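Side-chain contacts in RNA-dependent RNA polymerase (Qualyub virus, PDB 6DX1), which is a viral OTU-domain cysteine protease from a nairovirus polymerase protein, and probably cleaves ubiquitin, and perhaps ubiquitin-like modifiers, from their targets: residues R44-S47 against T48-D52; E95-G99 against G100-A104. All blocks are in the same frame, centred on the assembly; numbering follows the deposited sequence.

Contact 1. Residues R44-S47 against T48-D52; sequences RAVS and TFLYD
Ser47 meets Tyr51, Thr48 reaches back to Arg44, and Val46 lies beside Leu50: these are i to i+4 contacts along the last turns of the alpha-helix 41-51. In OTU proteases a helix of this kind usually carries the catalytic cysteine at its N-terminal end. The Ser47 hydroxyl swings toward its own carbonyl side, OG lying opposite the backbone N (chi1 179°), which brings it to the edge of the Tyr51 ring and near the ring plane, 3.4 Å from CD1. Its polar partner lies past the helix end: OG hydrogen-bonds Thr53 O, linking the helix to the loop that follows. Leu50 takes one face of the same tyrosine ring, its CB 3.8 Å above the plane and over the centre.

Thr48 grips Arg44 O twice. Its backbone N donates the usual helical bond at 3.0 Å, while OG1 donates a second one, and the two donors arrive from opposite faces of the carbonyl plane. A chi1 of -56° keeps OG1 beside the backbone N, turned back toward the preceding turn and within reach of Arg44 O. The guanidinium of Arg44 points elsewhere, making a salt bridge to Asp38, a hydrogen bond to Gln54 and a cation-pi contact with Trp57.

Val46, with Ser47, rests on Val60 of helix 57-70. Its side chain points the same way as that of Leu50, and CG1 touches Leu50 CD1 at 4.0 Å, farther out from the helix than the backbone bond from Leu50 N to Val46 O.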
loop_
_atom_site.group_PDB
_atom_site.type_symbol
_atom_site.label_atom_id
_atom_site.label_comp_id
_atom_site.label_asym_id
_atom_site.label_seq_id
_atom_site.Cartn_x
_atom_site.Cartn_y
_atom_site.Cartn_z
ATOM N N ARG A 44 6.219 -5.103 -5.523
ATOM C CA ARG A 44 6.203 -6.561 -5.569
ATOM C C ARG A 44 4.995 -7.120 -4.828
ATOM O O ARG A 44 4.378 -8.097 -5.274
ATOM C CB ARG A 44 7.489 -7.118 -4.955
ATOM C CG ARG A 44 8.722 -6.861 -5.787
ATOM C CD ARG A 44 9.986 -7.272 -5.042
ATOM N NE ARG A 44 11.124 -7.019 -5.918
ATOM C CZ ARG A 44 11.435 -7.796 -6.950
ATOM N NH1 ARG A 44 10.728 -8.902 -7.194
ATOM N NH2 ARG A 44 12.462 -7.485 -7.723
ATOM N N ALA A 45 4.649 -6.516 -3.690
ATOM C CA ALA A 45 3.500 -6.978 -2.925
ATOM C C ALA A 45 2.213 -6.738 -3.700
ATOM O O ALA A 45 1.347 -7.617 -3.763
ATOM C CB ALA A 45 3.463 -6.275 -1.561
ATOM N N VAL A 46 2.070 -5.553 -4.303
ATOM C CA VAL A 46 0.867 -5.282 -5.085
ATOM C C VAL A 46 0.821 -6.180 -6.312
ATOM O O VAL A 46 -0.249 -6.678 -6.696
ATOM C CB VAL A 46 0.789 -3.791 -5.459
ATOM C CG1 VAL A 46 -0.442 -3.532 -6.346
ATOM C CG2 VAL A 46 0.740 -2.938 -4.179
ATOM N N SER A 47 1.981 -6.421 -6.939
ATOM C CA SER A 47 2.036 -7.366 -8.054
ATOM C C SER A 47 1.532 -8.747 -7.644
ATOM O O SER A 47 0.829 -9.415 -8.414
ATOM C CB SER A 47 3.466 -7.452 -8.597
ATOM O OG SER A 47 3.539 -8.392 -9.672
ATOM N N THR A 48 1.881 -9.203 -6.437
ATOM C CA THR A 48 1.390 -10.497 -5.983
ATOM C C THR A 48 -0.132 -10.506 -5.899
ATOM O O THR A 48 -0.779 -11.497 -6.267
ATOM C CB THR A 48 2.024 -10.845 -4.636
ATOM O OG1 THR A 48 3.452 -10.795 -4.776
ATOM C CG2 THR A 48 1.626 -12.258 -4.199
ATOM N N PHE A 49 -0.723 -9.391 -5.462
ATOM C CA PHE A 49 -2.181 -9.291 -5.396
ATOM C C PHE A 49 -2.814 -9.355 -6.784
ATOM O O PHE A 49 -3.807 -10.071 -6.999
ATOM C CB PHE A 49 -2.577 -7.985 -4.702
ATOM C CG PHE A 49 -4.064 -7.723 -4.722
ATOM C CD1 PHE A 49 -4.878 -8.241 -3.731
ATOM C CD2 PHE A 49 -4.628 -6.953 -5.729
ATOM C CE1 PHE A 49 -6.247 -7.999 -3.757
ATOM C CE2 PHE A 49 -5.993 -6.712 -5.753
ATOM C CZ PHE A 49 -6.793 -7.241 -4.767
ATOM N N LEU A 50 -2.269 -8.593 -7.735
ATOM C CA LEU A 50 -2.883 -8.467 -9.056
ATOM C C LEU A 50 -2.615 -9.675 -9.943
ATOM O O LEU A 50 -3.497 -10.085 -10.710
ATOM C CB LEU A 50 -2.376 -7.207 -9.757
ATOM C CG LEU A 50 -2.749 -5.864 -9.130
ATOM C CD1 LEU A 50 -1.997 -4.715 -9.786
ATOM C CD2 LEU A 50 -4.251 -5.664 -9.244
ATOM N N TYR A 51 -1.408 -10.250 -9.866
ATOM C CA TYR A 51 -0.935 -11.221 -10.851
ATOM C C TYR A 51 -0.576 -12.585 -10.279
ATOM O O TYR A 51 -0.194 -13.479 -11.049
ATOM C CB TYR A 51 0.298 -10.658 -11.576
ATOM C CG TYR A 51 0.093 -9.292 -12.171
ATOM C CD1 TYR A 51 0.955 -8.254 -11.863
ATOM C CD2 TYR A 51 -0.961 -9.035 -13.046
ATOM C CE1 TYR A 51 0.787 -7.000 -12.405
ATOM C CE2 TYR A 51 -1.139 -7.783 -13.593
ATOM C CZ TYR A 51 -0.269 -6.764 -13.262
ATOM O OH TYR A 51 -0.434 -5.511 -13.805
ATOM N N ASP A 52 -0.683 -12.778 -8.966
ATOM C CA ASP A 52 -0.267 -14.001 -8.273
ATOM C C ASP A 52 1.226 -14.279 -8.428
ATOM O O ASP A 52 1.664 -15.424 -8.274
ATOM C CB ASP A 52 -1.084 -15.220 -8.726
ATOM C CG ASP A 52 -2.571 -15.025 -8.514
ATOM O OD1 ASP A 52 -2.956 -14.547 -7.425
ATOM O OD2 ASP A 52 -3.352 -15.332 -9.439
#

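Contact 2. Residues E95-G99 against G100-A104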
loop_
_atom_site.group_PDB
_atom_site.type_symbol
_atom_site.label_atom_id
_atom_site.label_comp_id
_atom_site.label_asym_id
_atom_site.label_seq_id
_atom_site.Cartn_x
_atom_site.Cartn_y
_atom_site.Cartn_z
ATOM N N GLU A 95 16.554 4.631 -10.287
ATOM C CA GLU A 95 17.153 3.601 -9.461
ATOM C C GLU A 95 17.138 4.071 -8.017
ATOM O O GLU A 95 17.560 5.193 -7.713
ATOM C CB GLU A 95 18.588 3.328 -9.922
ATOM C CG GLU A 95 18.836 3.625 -11.404
ATOM C CD GLU A 95 20.303 3.501 -11.814
ATOM O OE1 GLU A 95 21.193 3.751 -10.965
ATOM O OE2 GLU A 95 20.565 3.161 -12.989
ATOM N N GLY A 96 16.620 3.233 -7.130
ATOM C CA GLY A 96 16.575 3.594 -5.734
ATOM C C GLY A 96 15.277 4.217 -5.265
ATOM O O GLY A 96 15.190 4.604 -4.095
ATOM N N TYR A 97 14.275 4.338 -6.131
ATOM C CA TYR A 97 12.959 4.785 -5.687
ATOM C C TYR A 97 12.279 3.680 -4.878
ATOM O O TYR A 97 12.315 2.510 -5.258
ATOM C CB TYR A 97 12.096 5.168 -6.893
ATOM C CG TYR A 97 10.767 5.777 -6.516
ATOM C CD1 TYR A 97 10.686 7.108 -6.131
ATOM C CD2 TYR A 97 9.594 5.023 -6.544
ATOM C CE1 TYR A 97 9.479 7.680 -5.781
ATOM C CE2 TYR A 97 8.380 5.591 -6.187
ATOM C CZ TYR A 97 8.331 6.911 -5.807
ATOM O OH TYR A 97 7.130 7.487 -5.454
ATOM N N TRP A 98 11.664 4.060 -3.755
ATOM C CA TRP A 98 10.939 3.137 -2.880
ATOM C C TRP A 98 9.459 3.492 -2.883
ATOM O O TRP A 98 9.101 4.647 -2.633
ATOM C CB TRP A 98 11.454 3.198 -1.438
ATOM C CG TRP A 98 12.769 2.546 -1.219
ATOM C CD1 TRP A 98 13.976 2.952 -1.722
ATOM C CD2 TRP A 98 13.036 1.378 -0.422
ATOM N NE1 TRP A 98 14.975 2.104 -1.297
ATOM C CE2 TRP A 98 14.426 1.131 -0.503
ATOM C CE3 TRP A 98 12.239 0.512 0.343
ATOM C CZ2 TRP A 98 15.032 0.064 0.151
ATOM C CZ3 TRP A 98 12.849 -0.556 0.994
ATOM C CH2 TRP A 98 14.234 -0.768 0.890
ATOM N N GLY A 99 8.605 2.499 -3.148
ATOM C CA GLY A 99 7.175 2.738 -3.127
ATOM C C GLY A 99 6.619 2.821 -1.717
ATOM O O GLY A 99 7.227 2.389 -0.738
ATOM N N GLY A 100 5.430 3.404 -1.606
ATOM C CA GLY A 100 4.809 3.541 -0.305
ATOM C C GLY A 100 3.503 4.305 -0.335
ATOM O O GLY A 100 2.659 4.045 -1.196
ATOM N N SER A 101 3.345 5.256 0.595
ATOM C CA SER A 101 2.083 5.976 0.768
ATOM C C SER A 101 1.648 6.700 -0.498
ATOM O O SER A 101 0.445 6.804 -0.775
ATOM C CB SER A 101 2.215 6.974 1.919
ATOM O OG SER A 101 2.536 6.283 3.116
ATOM N N VAL A 102 2.599 7.244 -1.264
ATOM C CA VAL A 102 2.235 7.908 -2.516
ATOM C C VAL A 102 1.478 6.947 -3.432
ATOM O O VAL A 102 0.408 7.270 -3.965
ATOM C CB VAL A 102 3.494 8.476 -3.201
ATOM C CG1 VAL A 102 3.190 8.916 -4.618
ATOM C CG2 VAL A 102 4.042 9.647 -2.391
ATOM N N GLU A 103 2.017 5.746 -3.617
ATOM C CA GLU A 103 1.400 4.779 -4.509
ATOM C C GLU A 103 0.176 4.110 -3.892
ATOM O O GLU A 103 -0.718 3.669 -4.625
ATOM C CB GLU A 103 2.440 3.738 -4.904
ATOM C CG GLU A 103 3.474 4.280 -5.891
ATOM C CD GLU A 103 4.562 5.139 -5.241
ATOM O OE1 GLU A 103 4.858 4.983 -4.036
ATOM O OE2 GLU A 103 5.141 5.979 -5.959
ATOM N N ALA A 104 0.122 4.009 -2.558
ATOM C CA ALA A 104 -1.087 3.494 -1.924
ATOM C C ALA A 104 -2.282 4.380 -2.254
ATOM O O ALA A 104 -3.363 3.873 -2.587
ATOM C CB ALA A 104 -0.891 3.369 -0.412
HETATM O O HOH W 1 6.998 6.417 -2.628
#
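Gly99 is extended and runs straight into Gly100, the N-cap of helix 101-111, whose phi/psi of 176°/-133° is a region open chiefly to glycine. The first helical bond follows at once, from Ala104 N to Gly100 O at 2.9 Å. Glu103 bends at chi2 (79°) and folds back toward the cap, where OE1 takes the Gly100 N-H at 3.0 Å, nearly in line with the C-O bond, and also lies 3.4 Å from Gly99 CA.

From the opposite direction comes Tyr97, whose OH donates to Glu103 OE2 over a short 2.5 Å, on the syn lone pair. The carboxylate sits at the ring edge with its plane turned almost perpendicular to the ring. Tyr88 of helix 85-92 gives OE2 a further hydrogen bond, so both carboxylate oxygens are engaged and the group's rotation is fixed. One water, hydrogen-bonded to Tyr97 OH, Trp98 O and Glu103 OE1, joins the loop to the acid.

The Glu103 to Gly100 bond is one half of a capping box, N3 side chain to N-cap amide; the glycine at the N-cap has no side chain to return it.

Overall arrangement
Going from the N terminus, the chain passes through strands 11-14, 17-25 and 30-33 and then enters helix 41-51, whose final turns are contact 1. Helices 57-70, 76-79 and 85-92 intervene before the loop 95-99 leads into contact 2 at the start of helix 101-111. The two follow in series, neither nesting nor crossing, and each is local, closing a turn and no long loop. Their centres lie 15 Å apart and they do not touch, yet helix 41-51 relates to both: Phe49 packs on strands 140-146 and 150-156 of the mixed sheet, while Phe42 and Phe43, earlier on that helix, meet Glu103.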